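Local coordinates for putative prolyl-tRNA synthetase (Leishmania major, PDB 5XIL), which probably joins L-proline to its cognate tRNA at the expense of ATP, as a class II aminoacyl-tRNA synthetase, at residues A[293-301]-A[312-320]. Numbering follows the deposited sequence.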
loop_
_atom_site.group_PDB
_atom_site.type_symbol
_atom_site.label_atom_id
_atom_site.label_comp_id
_atom_site.label_asym_id
_atom_site.label_seq_id
_atom_site.Cartn_x
_atom_site.Cartn_y
_atom_site.Cartn_z
ATOM N N VAL A 293 -7.905 2.411 21.792
ATOM C CA VAL A 293 -8.286 2.258 23.214
ATOM C C VAL A 293 -7.325 1.344 23.899
ATOM O O VAL A 293 -7.082 0.225 23.459
ATOM C CB VAL A 293 -9.706 1.678 23.366
ATOM C CG1 VAL A 293 -10.054 1.519 24.849
ATOM C CG2 VAL A 293 -10.742 2.407 22.542
ATOM N N ILE A 294 -6.751 1.793 25.003
ATOM C CA ILE A 294 -5.923 0.955 25.801
ATOM C C ILE A 294 -6.691 0.610 27.094
ATOM O O ILE A 294 -7.192 1.461 27.747
ATOM C CB ILE A 294 -4.573 1.574 26.129
ATOM C CG1 ILE A 294 -3.600 0.567 26.779
ATOM C CG2 ILE A 294 -4.680 2.800 27.003
ATOM C CD1 ILE A 294 -3.094 -0.462 25.833
ATOM N N ILE A 295 -6.647 -0.640 27.465
ATOM C CA ILE A 295 -7.345 -1.157 28.700
ATOM C C ILE A 295 -6.279 -1.507 29.774
ATOM O O ILE A 295 -5.416 -2.340 29.549
ATOM C CB ILE A 295 -8.184 -2.398 28.338
ATOM C CG1 ILE A 295 -9.166 -2.100 27.216
ATOM C CG2 ILE A 295 -8.876 -2.998 29.584
ATOM C CD1 ILE A 295 -9.667 -3.347 26.524
ATOM N N ILE A 296 -6.345 -0.857 30.933
ATOM C CA ILE A 296 -5.378 -1.058 31.957
ATOM C C ILE A 296 -6.118 -1.436 33.247
ATOM O O ILE A 296 -6.978 -0.675 33.672
ATOM C CB ILE A 296 -4.613 0.228 32.201
ATOM C CG1 ILE A 296 -3.977 0.715 30.876
ATOM C CG2 ILE A 296 -3.603 0.040 33.317
ATOM C CD1 ILE A 296 -3.306 2.064 30.950
ATOM N N PRO A 297 -5.766 -2.598 33.851
ATOM C CA PRO A 297 -6.387 -2.998 35.104
ATOM C C PRO A 297 -5.901 -2.098 36.265
ATOM O O PRO A 297 -4.731 -1.625 36.311
ATOM C CB PRO A 297 -5.992 -4.490 35.231
ATOM C CG PRO A 297 -4.610 -4.491 34.660
ATOM C CD PRO A 297 -4.720 -3.561 33.455
ATOM N N VAL A 298 -6.808 -1.781 37.165
ATOM C CA VAL A 298 -6.488 -0.963 38.329
ATOM C C VAL A 298 -7.171 -1.554 39.593
ATOM O O VAL A 298 -7.997 -2.455 39.499
ATOM C CB VAL A 298 -6.963 0.481 38.190
ATOM C CG1 VAL A 298 -6.339 1.175 36.959
ATOM C CG2 VAL A 298 -8.492 0.521 38.101
ATOM N N GLY A 299 -6.780 -1.034 40.755
ATOM C CA GLY A 299 -7.373 -1.391 42.055
ATOM C C GLY A 299 -6.947 -2.746 42.553
ATOM O O GLY A 299 -7.661 -3.339 43.338
ATOM N N ILE A 300 -5.801 -3.245 42.094
ATOM C CA ILE A 300 -5.296 -4.538 42.561
ATOM C C ILE A 300 -4.265 -4.332 43.668
ATOM O O ILE A 300 -3.264 -3.671 43.439
ATOM C CB ILE A 300 -4.641 -5.304 41.399
ATOM C CG1 ILE A 300 -5.706 -5.643 40.353
ATOM C CG2 ILE A 300 -3.924 -6.543 41.905
ATOM C CD1 ILE A 300 -5.151 -6.163 39.048
ATOM N N THR A 301 -4.514 -4.922 44.844
ATOM C CA THR A 301 -3.751 -4.643 46.087
ATOM C C THR A 301 -3.126 -5.905 46.725
ATOM O O THR A 301 -3.339 -7.010 46.225
ATOM C CB THR A 301 -4.688 -4.062 47.170
ATOM O OG1 THR A 301 -5.525 -5.121 47.676
ATOM C CG2 THR A 301 -5.542 -2.928 46.626
ATOM N N LEU A 312 -10.359 -10.210 37.043
ATOM C CA LEU A 312 -10.156 -8.844 36.597
ATOM C C LEU A 312 -9.351 -8.873 35.309
ATOM O O LEU A 312 -9.667 -8.207 34.326
ATOM C CB LEU A 312 -9.446 -8.026 37.678
ATOM C CG LEU A 312 -9.413 -6.529 37.403
ATOM C CD1 LEU A 312 -10.835 -5.951 37.518
ATOM C CD2 LEU A 312 -8.476 -5.818 38.359
ATOM N N LEU A 313 -8.334 -9.699 35.287
ATOM C CA LEU A 313 -7.504 -9.776 34.089
ATOM C C LEU A 313 -8.278 -10.363 32.941
ATOM O O LEU A 313 -8.171 -9.927 31.815
ATOM C CB LEU A 313 -6.251 -10.591 34.388
ATOM C CG LEU A 313 -5.305 -9.924 35.379
ATOM C CD1 LEU A 313 -4.063 -10.797 35.430
ATOM C CD2 LEU A 313 -4.917 -8.486 35.051
ATOM N N ALA A 314 -9.062 -11.375 33.237
ATOM C CA ALA A 314 -9.918 -12.008 32.263
ATOM C C ALA A 314 -10.955 -11.045 31.680
ATOM O O ALA A 314 -11.294 -11.122 30.502
ATOM C CB ALA A 314 -10.641 -13.188 32.899
ATOM N N SER A 315 -11.511 -10.206 32.535
ATOM C CA SER A 315 -12.465 -9.221 32.083
ATOM C C SER A 315 -11.771 -8.183 31.135
ATOM O O SER A 315 -12.404 -7.701 30.205
ATOM C CB SER A 315 -13.157 -8.558 33.282
ATOM O OG SER A 315 -12.356 -7.546 33.875
ATOM N N CYS A 316 -10.490 -7.876 31.360
ATOM C CA CYS A 316 -9.758 -6.986 30.455
ATOM C C CYS A 316 -9.643 -7.587 29.059
ATOM O O CYS A 316 -9.931 -6.961 28.060
ATOM C CB CYS A 316 -8.378 -6.690 31.003
ATOM S SG CYS A 316 -8.332 -5.633 32.453
ATOM N N TRP A 317 -9.285 -8.853 29.015
ATOM C CA TRP A 317 -9.195 -9.588 27.784
ATOM C C TRP A 317 -10.548 -9.668 27.123
ATOM O O TRP A 317 -10.673 -9.537 25.973
ATOM C CB TRP A 317 -8.697 -11.009 28.045
ATOM C CG TRP A 317 -7.257 -11.134 28.345
ATOM C CD1 TRP A 317 -6.712 -11.803 29.370
ATOM C CD2 TRP A 317 -6.169 -10.599 27.592
ATOM N NE1 TRP A 317 -5.353 -11.737 29.322
ATOM C CE2 TRP A 317 -4.990 -10.991 28.237
ATOM N N ARG A 318 -11.569 -9.911 27.900
ATOM C CA ARG A 318 -12.871 -10.001 27.318
ATOM C C ARG A 318 -13.311 -8.689 26.688
ATOM O O ARG A 318 -13.974 -8.662 25.649
ATOM C CB ARG A 318 -13.871 -10.399 28.401
ATOM C CG ARG A 318 -15.295 -10.517 27.919
ATOM C CD ARG A 318 -16.088 -11.367 28.920
ATOM N NE ARG A 318 -16.329 -10.712 30.232
ATOM C CZ ARG A 318 -15.747 -11.011 31.408
ATOM N NH1 ARG A 318 -14.821 -11.975 31.524
ATOM N NH2 ARG A 318 -16.102 -10.329 32.510
ATOM N N LEU A 319 -13.062 -7.625 27.394
ATOM C CA LEU A 319 -13.392 -6.304 26.891
ATOM C C LEU A 319 -12.654 -6.012 25.580
ATOM O O LEU A 319 -13.227 -5.552 24.605
ATOM C CB LEU A 319 -13.118 -5.251 27.970
ATOM C CG LEU A 319 -13.344 -3.796 27.482
ATOM C CD1 LEU A 319 -14.799 -3.627 27.082
ATOM C CD2 LEU A 319 -12.997 -2.712 28.494
ATOM N N GLU A 320 -11.392 -6.312 25.573
ATOM C CA GLU A 320 -10.573 -6.171 24.384
ATOM C C GLU A 320 -11.222 -6.882 23.220
ATOM O O GLU A 320 -11.349 -6.344 22.102
ATOM C CB GLU A 320 -9.196 -6.722 24.621
ATOM C CG GLU A 320 -8.305 -6.570 23.400
ATOM C CD GLU A 320 -6.932 -7.189 23.560
ATOM O OE1 GLU A 320 -6.395 -7.405 24.671
ATOM O OE2 GLU A 320 -6.366 -7.445 22.522
#
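Ile295 and Pro297, alternate residues of strand 293-297, turn their side chains onto helix 312-320 and show how a strand and a helix can be joined by apolar contact without a single hydrogen bond between them. Ile295 divides its branches. With CG1 beside the backbone N (chi1 -56°) and the chain extended beyond it, CD1 reaches the helix backbone, 3.6 Å from Glu320 N, and also lies 3.8 Å from Leu319 CG; CG2, on the other branch, rests 3.9 Å from Cys316 SG. That sulfur is shared, since Pro297 CB approaches Cys316 SG to 3.8 Å while the neighbouring ring atom, Pro297 CG, meets Leu313 CD2 at 4.0 Å. Strand and helix run almost antiparallel (172°) with axes 8.8 Å apart, the first two elements of a beta-alpha-beta unit in the anticodon-binding domain; strand 330-332 completes it alongside 293-297, and helix 340-350 packs on the far side through Phe344 and Trp347. Past the strand end the chain runs on, and the side chain of Ile300 reaches back to lay CD1 tightly on Leu312 CD2 (3.4 Å). Within the helix, Leu312 O accepts from both Cys316 N and Ser315 OG, which arrive from the same face of the carbonyl plane, the hydroxyl at 2.8 Å from Leu312 O and tilted 24° out of that plane.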